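Local coordinates for 3-oxoacyl-[acyl-carrier protein] synthase (Thermus thermophilus, PDB 1UB7), which probably catalyses the first condensation of fatty acid synthesis, joining acetyl-CoA and malonyl-ACP to give 3-oxobutanoyl-ACP, at residues V75-N80 against L133-E138; F243-A248 against E265-N270. All blocks are in the same frame, centred on the assembly; numbering follows the deposited sequence.

In the fold
Contact 1 is complete in the chain well before the first residue of contact 2. It joins strands 72-78 and 131-138 inside a five-stranded mixed sheet. Contact 2 lies at strand 242-245, an outermost strand, within the chain, of the mixed sheet of strands 172-180, 242-245, 300-307 and 311-318. The two sheets belong to the two halves of the thiolase fold. The centres of contact 1 and contact 2 are about 20 Å apart. The nearest atoms of contact 1 and contact 2 are about 8 Å apart, so they do not touch. Both lie near the predicted active site: the side chain of Asn276 is about 7 Å from that of Glu138 in contact 1 and about 6 Å from that of Gln247 in contact 2.

Contact 1: V75-N80 against L133-E138; sequences VIVATN and LAVGAE
Val75 to Ala78 pair with Leu133 to Gly136 as neighbouring parallel strands. The strand axes come within 4.6 Å. Ile76 and Ala78 do the bonding on one strand. Ile76 N donates to Leu133 O, and Ile76 O receives Val135 N at 2.8 Å. Ala78 N reaches Val135 O at 2.6 Å, and Ala78 O receives Ala137 N. On one face of the sheet the side chains pack closely. Val75 CG1 lies beside Leu133 CD2 at 4.1 Å, and Val77 CG2 meets Val135 CB at 4.0 Å. The face of Ile76 and Ala134 is looser across this pair. There Ala78 is opposite Gly136, which has no side chain. Beyond Ala78 side chains take over the bonding. Thr79 holds OG1 anti to its own N (chi1 -175°), from where it donates to Ala137 O at 2.6 Å. Thr79 OG1 is also hydrogen-bonded to Thr81 N. Glu138 folds back at chi2 (-85°) and brings its carboxylate to Asn80. Asn80 N meets OE1 of Glu138 at 3.1 Å, and Asn80 ND2 meets OE2 of Glu138 at 2.9 Å. Both donors sit above the carboxylate plane. Thr81 OG1 is hydrogen-bonded to OE1 and Ser278 OG to OE2, so at least four bonds hold this buried carboxylate. Asn80 OD1 accepts Gly109 N, next to the predicted nucleophile Cys110. This ties Asn80 to the loop next to the predicted active site. Asn80 also packs on Phe86 of the second subunit. The pair forms part of the core sheet of the thiolase fold. Helix 50-64 packs on Leu133, Val135 and Ala137, and helix 89-96 on Val75, Val77 and Leu133. Strand 102-107 bonds to the other edge of 72-78, and strand 158-165 runs antiparallel beside 131-138.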
ATOM      1  N   VAL A  75      -2.600  -6.782   9.065  1.00 27.21           N
ATOM      2  CA  VAL A  75      -3.779  -6.389   8.336  1.00 27.15           C
ATOM      3  C   VAL A  75      -3.347  -5.572   7.132  1.00 30.96           C
ATOM      4  O   VAL A  75      -2.636  -4.570   7.264  1.00 30.69           O
ATOM      5  CB  VAL A  75      -4.718  -5.543   9.189  1.00 33.22           C
ATOM      6  CG1 VAL A  75      -6.014  -5.266   8.420  1.00 31.32           C
ATOM      7  CG2 VAL A  75      -4.985  -6.255  10.486  1.00 26.89           C
ATOM      8  N   ILE A  76      -3.743  -6.039   5.954  1.00 28.57           N
ATOM      9  CA  ILE A  76      -3.455  -5.342   4.719  1.00 28.01           C
ATOM     10  C   ILE A  76      -4.798  -4.995   4.095  1.00 31.76           C
ATOM     11  O   ILE A  76      -5.623  -5.890   3.850  1.00 29.71           O
ATOM     12  CB  ILE A  76      -2.732  -6.221   3.700  1.00 28.08           C
ATOM     13  CG1 ILE A  76      -1.378  -6.698   4.233  1.00 26.93           C
ATOM     14  CG2 ILE A  76      -2.531  -5.420   2.431  1.00 22.63           C
ATOM     15  CD1 ILE A  76      -0.660  -7.712   3.275  1.00 24.05           C
ATOM     16  N   VAL A  77      -5.034  -3.712   3.853  1.00 26.14           N
ATOM     17  CA  VAL A  77      -6.286  -3.319   3.214  1.00 26.76           C
ATOM     18  C   VAL A  77      -6.016  -2.898   1.770  1.00 27.30           C
ATOM     19  O   VAL A  77      -5.358  -1.887   1.514  1.00 28.18           O
ATOM     20  CB  VAL A  77      -6.973  -2.142   3.950  1.00 27.23           C
ATOM     21  CG1 VAL A  77      -8.081  -1.557   3.080  1.00 27.46           C
ATOM     22  CG2 VAL A  77      -7.574  -2.630   5.285  1.00 24.82           C
ATOM     23  N   ALA A  78      -6.483  -3.685   0.817  1.00 20.98           N
ATOM     24  CA  ALA A  78      -6.297  -3.307  -0.576  1.00 25.98           C
ATOM     25  C   ALA A  78      -7.472  -2.403  -0.901  1.00 30.40           C
ATOM     26  O   ALA A  78      -8.629  -2.834  -0.851  1.00 34.59           O
ATOM     27  CB  ALA A  78      -6.306  -4.525  -1.468  1.00 19.73           C
ATOM     28  N   THR A  79      -7.174  -1.145  -1.189  1.00 34.23           N
ATOM     29  CA  THR A  79      -8.207  -0.172  -1.514  1.00 34.66           C
ATOM     30  C   THR A  79      -7.604   0.931  -2.356  1.00 37.35           C
ATOM     31  O   THR A  79      -6.381   1.040  -2.461  1.00 42.05           O
ATOM     32  CB  THR A  79      -8.800   0.471  -0.232  1.00 40.85           C
ATOM     33  OG1 THR A  79      -9.900   1.326  -0.587  1.00 29.12           O
ATOM     34  CG2 THR A  79      -7.726   1.292   0.511  1.00 29.36           C
ATOM     35  N   ASN A  80      -8.467   1.742  -2.955  1.00 39.22           N
ATOM     36  CA  ASN A  80      -8.027   2.879  -3.762  1.00 38.12           C
ATOM     37  C   ASN A  80      -8.841   4.098  -3.336  1.00 37.17           C
ATOM     38  O   ASN A  80      -8.747   5.173  -3.928  1.00 37.44           O
ATOM     39  CB  ASN A  80      -8.212   2.581  -5.252  1.00 43.44           C
ATOM     40  CG  ASN A  80      -7.303   1.456  -5.740  1.00 46.53           C
ATOM     41  OD1 ASN A  80      -6.100   1.652  -5.961  1.00 55.25           O
ATOM     42  ND2 ASN A  80      -7.871   0.268  -5.897  1.00 40.41           N
ATOM     43  N   LEU A 133      -4.679 -10.753   7.694  1.00 20.90           N
ATOM     44  CA  LEU A 133      -6.045 -10.408   7.327  1.00 24.54           C
ATOM     45  C   LEU A 133      -5.929  -9.545   6.081  1.00 24.81           C
ATOM     46  O   LEU A 133      -5.462  -8.418   6.160  1.00 24.35           O
ATOM     47  CB  LEU A 133      -6.753  -9.618   8.442  1.00 26.25           C
ATOM     48  CG  LEU A 133      -8.184  -9.115   8.138  1.00 26.96           C
ATOM     49  CD1 LEU A 133      -9.142 -10.293   7.917  1.00 20.64           C
ATOM     50  CD2 LEU A 133      -8.685  -8.263   9.286  1.00 22.18           C
ATOM     51  N   ALA A 134      -6.338 -10.084   4.937  1.00 21.59           N
ATOM     52  CA  ALA A 134      -6.270  -9.362   3.671  1.00 28.40           C
ATOM     53  C   ALA A 134      -7.664  -8.846   3.278  1.00 30.11           C
ATOM     54  O   ALA A 134      -8.567  -9.624   2.971  1.00 30.49           O
ATOM     55  CB  ALA A 134      -5.704 -10.286   2.585  1.00 27.43           C
ATOM     56  N   VAL A 135      -7.836  -7.531   3.280  1.00 31.41           N
ATOM     57  CA  VAL A 135      -9.135  -6.949   2.970  1.00 29.67           C
ATOM     58  C   VAL A 135      -9.173  -6.216   1.629  1.00 34.04           C
ATOM     59  O   VAL A 135      -8.237  -5.504   1.278  1.00 29.72           O
ATOM     60  CB  VAL A 135      -9.550  -5.948   4.072  1.00 34.38           C
ATOM     61  CG1 VAL A 135     -10.847  -5.249   3.695  1.00 38.55           C
ATOM     62  CG2 VAL A 135      -9.670  -6.658   5.407  1.00 31.32           C
ATOM     63  N   GLY A 136     -10.254  -6.422   0.880  1.00 35.52           N
ATOM     64  CA  GLY A 136     -10.453  -5.735  -0.387  1.00 30.85           C
ATOM     65  C   GLY A 136     -11.675  -4.872  -0.129  1.00 32.87           C
ATOM     66  O   GLY A 136     -12.765  -5.407   0.041  1.00 32.11           O
ATOM     67  N   ALA A 137     -11.510  -3.551  -0.062  1.00 33.81           N
ATOM     68  CA  ALA A 137     -12.639  -2.659   0.219  1.00 35.05           C
ATOM     69  C   ALA A 137     -12.594  -1.338  -0.545  1.00 38.20           C
ATOM     70  O   ALA A 137     -11.587  -0.622  -0.518  1.00 31.08           O
ATOM     71  CB  ALA A 137     -12.719  -2.381   1.726  1.00 34.25           C
ATOM     72  N   GLU A 138     -13.720  -1.012  -1.189  1.00 43.40           N
ATOM     73  CA  GLU A 138     -13.865   0.200  -2.011  1.00 41.43           C
ATOM     74  C   GLU A 138     -15.179   0.948  -1.862  1.00 37.81           C
ATOM     75  O   GLU A 138     -16.242   0.346  -1.895  1.00 44.18           O
ATOM     76  CB  GLU A 138     -13.724  -0.153  -3.492  1.00 39.29           C
ATOM     77  CG  GLU A 138     -12.338  -0.563  -3.911  1.00 52.08           C
ATOM     78  CD  GLU A 138     -11.464   0.621  -4.251  1.00 50.49           C
ATOM     79  OE1 GLU A 138     -11.495   1.628  -3.514  1.00 52.59           O
ATOM     80  OE2 GLU A 138     -10.734   0.537  -5.258  1.00 60.30           O
TER

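Contact 2: F243-A248 against E265-N270; sequences FVPHQA and ERVAVN
Gln247 clamps the loop 265-270 with both ends of its side-chain amide. OE1 accepts Asn270 N at 2.8 Å, and NE2 donates to Ala268 O at 3.0 Å. The first donor stands above the amide carbonyl plane of Gln247. The second bond is bent, 135° at the hydrogen. NE2 also donates to Pro245 O at 2.9 Å. Pro245 O lies near the amide plane of Gln247, while NE2 stands above the carbonyl plane of Pro245. OE1 takes a further bond from Val271 N, at the start of helix 271-274. Four bonds thus fix the rotation of the amide. A bend at chi2 (-67°) turns the chain so that the amide lies between its own strand end and the loop. Two backbone bonds follow on the Phe243 side. Phe243 N donates to Arg266 O at 2.8 Å, and Ala268 N donates to Phe243 O at 2.9 Å. They make a single bridge between Phe243 and Val267. Strand 242-245 is an outermost strand of the C-terminal sheet of the thiolase fold. On its other side it pairs with strand 300-307, so the loop runs along the outer edge of strand 242-245. Past the strand end comes His246, a predicted active-site residue, whose NE2 is hydrogen-bonded to Asn276 OD1. Gln247 opens the predicted ACP-binding region. Its N is held by Ser281 OG. Further contacts lie outside these bonds. Ala268 CB rests against Val244 CG1 at 3.9 Å. Gln247 CG lies 3.5 Å from Asn270 ND2, and the two side chains cross at about a right angle. Further along, the Phe243 ring turns its edge to Arg266 O. The side chains of Arg266 and Phe243 lie side by side. The guanidinium meets the ring obliquely, the planes 45° apart, with Arg266 NH2 4.1 Å from Phe243 CE1. Ile253 of helix 250-258 packs on Pro245, Gln247 and Val267.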
ATOM      1  N   PHE A 243     -13.447 -20.449 -12.179  1.00 42.15           N
ATOM      2  CA  PHE A 243     -12.647 -19.283 -12.514  1.00 45.02           C
ATOM      3  C   PHE A 243     -13.380 -18.112 -11.914  1.00 43.77           C
ATOM      4  O   PHE A 243     -14.576 -17.961 -12.134  1.00 40.97           O
ATOM      5  CB  PHE A 243     -12.547 -19.082 -14.030  1.00 46.82           C
ATOM      6  CG  PHE A 243     -11.673 -20.086 -14.721  1.00 58.12           C
ATOM      7  CD1 PHE A 243     -12.004 -21.443 -14.721  1.00 63.07           C
ATOM      8  CD2 PHE A 243     -10.506 -19.682 -15.368  1.00 59.20           C
ATOM      9  CE1 PHE A 243     -11.181 -22.382 -15.358  1.00 59.51           C
ATOM     10  CE2 PHE A 243      -9.680 -20.614 -16.003  1.00 55.66           C
ATOM     11  CZ  PHE A 243     -10.018 -21.965 -15.997  1.00 54.43           C
ATOM     12  N   VAL A 244     -12.661 -17.287 -11.158  1.00 44.19           N
ATOM     13  CA  VAL A 244     -13.255 -16.130 -10.517  1.00 43.04           C
ATOM     14  C   VAL A 244     -12.498 -14.911 -10.982  1.00 44.75           C
ATOM     15  O   VAL A 244     -11.371 -14.642 -10.550  1.00 44.73           O
ATOM     16  CB  VAL A 244     -13.178 -16.243  -8.986  1.00 43.94           C
ATOM     17  CG1 VAL A 244     -14.122 -15.237  -8.344  1.00 39.34           C
ATOM     18  CG2 VAL A 244     -13.525 -17.664  -8.557  1.00 35.69           C
ATOM     19  N   PRO A 245     -13.103 -14.171 -11.914  1.00 49.78           N
ATOM     20  CA  PRO A 245     -12.492 -12.965 -12.466  1.00 48.33           C
ATOM     21  C   PRO A 245     -12.978 -11.694 -11.805  1.00 50.44           C
ATOM     22  O   PRO A 245     -13.986 -11.693 -11.105  1.00 52.17           O
ATOM     23  CB  PRO A 245     -12.931 -13.015 -13.917  1.00 49.43           C
ATOM     24  CG  PRO A 245     -14.367 -13.476 -13.763  1.00 43.27           C
ATOM     25  CD  PRO A 245     -14.212 -14.633 -12.778  1.00 47.25           C
ATOM     26  N   HIS A 246     -12.249 -10.612 -12.043  1.00 49.58           N
ATOM     27  CA  HIS A 246     -12.643  -9.316 -11.534  1.00 51.84           C
ATOM     28  C   HIS A 246     -14.025  -9.094 -12.161  1.00 52.07           C
ATOM     29  O   HIS A 246     -14.223  -9.394 -13.332  1.00 54.09           O
ATOM     30  CB  HIS A 246     -11.668  -8.250 -12.039  1.00 48.07           C
ATOM     31  CG  HIS A 246     -12.064  -6.851 -11.686  1.00 53.50           C
ATOM     32  ND1 HIS A 246     -11.625  -5.752 -12.394  1.00 53.16           N
ATOM     33  CD2 HIS A 246     -12.843  -6.368 -10.688  1.00 53.25           C
ATOM     34  CE1 HIS A 246     -12.118  -4.654 -11.850  1.00 55.91           C
ATOM     35  NE2 HIS A 246     -12.860  -5.000 -10.813  1.00 57.02           N
ATOM     36  N   GLN A 247     -14.978  -8.591 -11.389  1.00 54.70           N
ATOM     37  CA  GLN A 247     -16.320  -8.347 -11.916  1.00 59.40           C
ATOM     38  C   GLN A 247     -16.442  -6.909 -12.389  1.00 60.80           C
ATOM     39  O   GLN A 247     -17.056  -6.082 -11.723  1.00 60.45           O
ATOM     40  CB  GLN A 247     -17.379  -8.608 -10.843  1.00 56.71           C
ATOM     41  CG  GLN A 247     -17.340 -10.008 -10.264  1.00 60.26           C
ATOM     42  CD  GLN A 247     -17.732 -11.065 -11.271  1.00 59.46           C
ATOM     43  OE1 GLN A 247     -18.875 -11.109 -11.723  1.00 64.99           O
ATOM     44  NE2 GLN A 247     -16.784 -11.926 -11.626  1.00 59.33           N
ATOM     45  N   ALA A 248     -15.858  -6.611 -13.544  1.00 64.64           N
ATOM     46  CA  ALA A 248     -15.915  -5.260 -14.086  1.00 69.25           C
ATOM     47  C   ALA A 248     -16.942  -5.127 -15.214  1.00 70.76           C
ATOM     48  O   ALA A 248     -17.708  -4.162 -15.267  1.00 70.70           O
ATOM     49  CB  ALA A 248     -14.538  -4.854 -14.591  1.00 69.82           C
ATOM     50  N   GLU A 265     -20.740 -22.275 -16.165  1.00 73.92           N
ATOM     51  CA  GLU A 265     -20.820 -22.986 -14.891  1.00 73.92           C
ATOM     52  C   GLU A 265     -19.489 -22.983 -14.129  1.00 70.99           C
ATOM     53  O   GLU A 265     -19.460 -23.158 -12.909  1.00 67.48           O
ATOM     54  CB  GLU A 265     -21.241 -24.426 -15.158  1.00 76.17           C
ATOM     55  CG  GLU A 265     -20.358 -25.082 -16.196  1.00 85.70           C
ATOM     56  CD  GLU A 265     -20.735 -26.512 -16.485  1.00 89.61           C
ATOM     57  OE1 GLU A 265     -20.695 -27.343 -15.551  1.00 96.14           O
ATOM     58  OE2 GLU A 265     -21.066 -26.804 -17.651  1.00 89.50           O
ATOM     59  N   ARG A 266     -18.393 -22.799 -14.858  1.00 68.57           N
ATOM     60  CA  ARG A 266     -17.063 -22.776 -14.260  1.00 68.42           C
ATOM     61  C   ARG A 266     -16.521 -21.353 -14.178  1.00 65.79           C
ATOM     62  O   ARG A 266     -15.315 -21.140 -14.114  1.00 66.66           O
ATOM     63  CB  ARG A 266     -16.110 -23.656 -15.074  1.00 70.81           C
ATOM     64  CG  ARG A 266     -16.339 -25.146 -14.877  1.00 71.39           C
ATOM     65  CD  ARG A 266     -15.648 -25.960 -15.957  1.00 78.80           C
ATOM     66  NE  ARG A 266     -14.206 -25.730 -16.004  1.00 82.53           N
ATOM     67  CZ  ARG A 266     -13.388 -26.311 -16.877  1.00 82.18           C
ATOM     68  NH1 ARG A 266     -13.875 -27.155 -17.777  1.00 82.36           N
ATOM     69  NH2 ARG A 266     -12.084 -26.057 -16.843  1.00 81.67           N
ATOM     70  N   VAL A 267     -17.433 -20.387 -14.185  1.00 60.19           N
ATOM     71  CA  VAL A 267     -17.089 -18.978 -14.097  1.00 55.89           C
ATOM     72  C   VAL A 267     -18.035 -18.286 -13.125  1.00 58.79           C
ATOM     73  O   VAL A 267     -19.255 -18.434 -13.231  1.00 58.51           O
ATOM     74  CB  VAL A 267     -17.218 -18.286 -15.448  1.00 55.84           C
ATOM     75  CG1 VAL A 267     -17.126 -16.774 -15.268  1.00 52.86           C
ATOM     76  CG2 VAL A 267     -16.122 -18.787 -16.381  1.00 60.09           C
ATOM     77  N   ALA A 268     -17.464 -17.521 -12.195  1.00 54.27           N
ATOM     78  CA  ALA A 268     -18.241 -16.805 -11.187  1.00 49.28           C
ATOM     79  C   ALA A 268     -18.700 -15.434 -11.662  1.00 42.55           C
ATOM     80  O   ALA A 268     -17.917 -14.660 -12.195  1.00 46.82           O
ATOM     81  CB  ALA A 268     -17.422 -16.660  -9.916  1.00 50.69           C
ATOM     82  N   VAL A 269     -19.972 -15.128 -11.451  1.00 43.89           N
ATOM     83  CA  VAL A 269     -20.507 -13.830 -11.863  1.00 47.54           C
ATOM     84  C   VAL A 269     -21.427 -13.227 -10.816  1.00 45.13           C
ATOM     85  O   VAL A 269     -22.150 -13.939 -10.124  1.00 54.89           O
ATOM     86  CB  VAL A 269     -21.335 -13.926 -13.183  1.00 46.19           C
ATOM     87  CG1 VAL A 269     -21.645 -12.525 -13.706  1.00 40.83           C
ATOM     88  CG2 VAL A 269     -20.578 -14.735 -14.237  1.00 45.12           C
ATOM     89  N   ASN A 270     -21.386 -11.909 -10.701  1.00 42.10           N
ATOM     90  CA  ASN A 270     -22.249 -11.199  -9.779  1.00 43.44           C
ATOM     91  C   ASN A 270     -22.206  -9.719 -10.123  1.00 41.89           C
ATOM     92  O   ASN A 270     -22.866  -8.906  -9.486  1.00 42.05           O
ATOM     93  CB  ASN A 270     -21.860 -11.481  -8.304  1.00 49.77           C
ATOM     94  CG  ASN A 270     -20.538 -10.831  -7.865  1.00 55.93           C
ATOM     95  OD1 ASN A 270     -19.822 -11.392  -7.032  1.00 60.01           O
ATOM     96  ND2 ASN A 270     -20.231  -9.643  -8.386  1.00 56.52           N
TER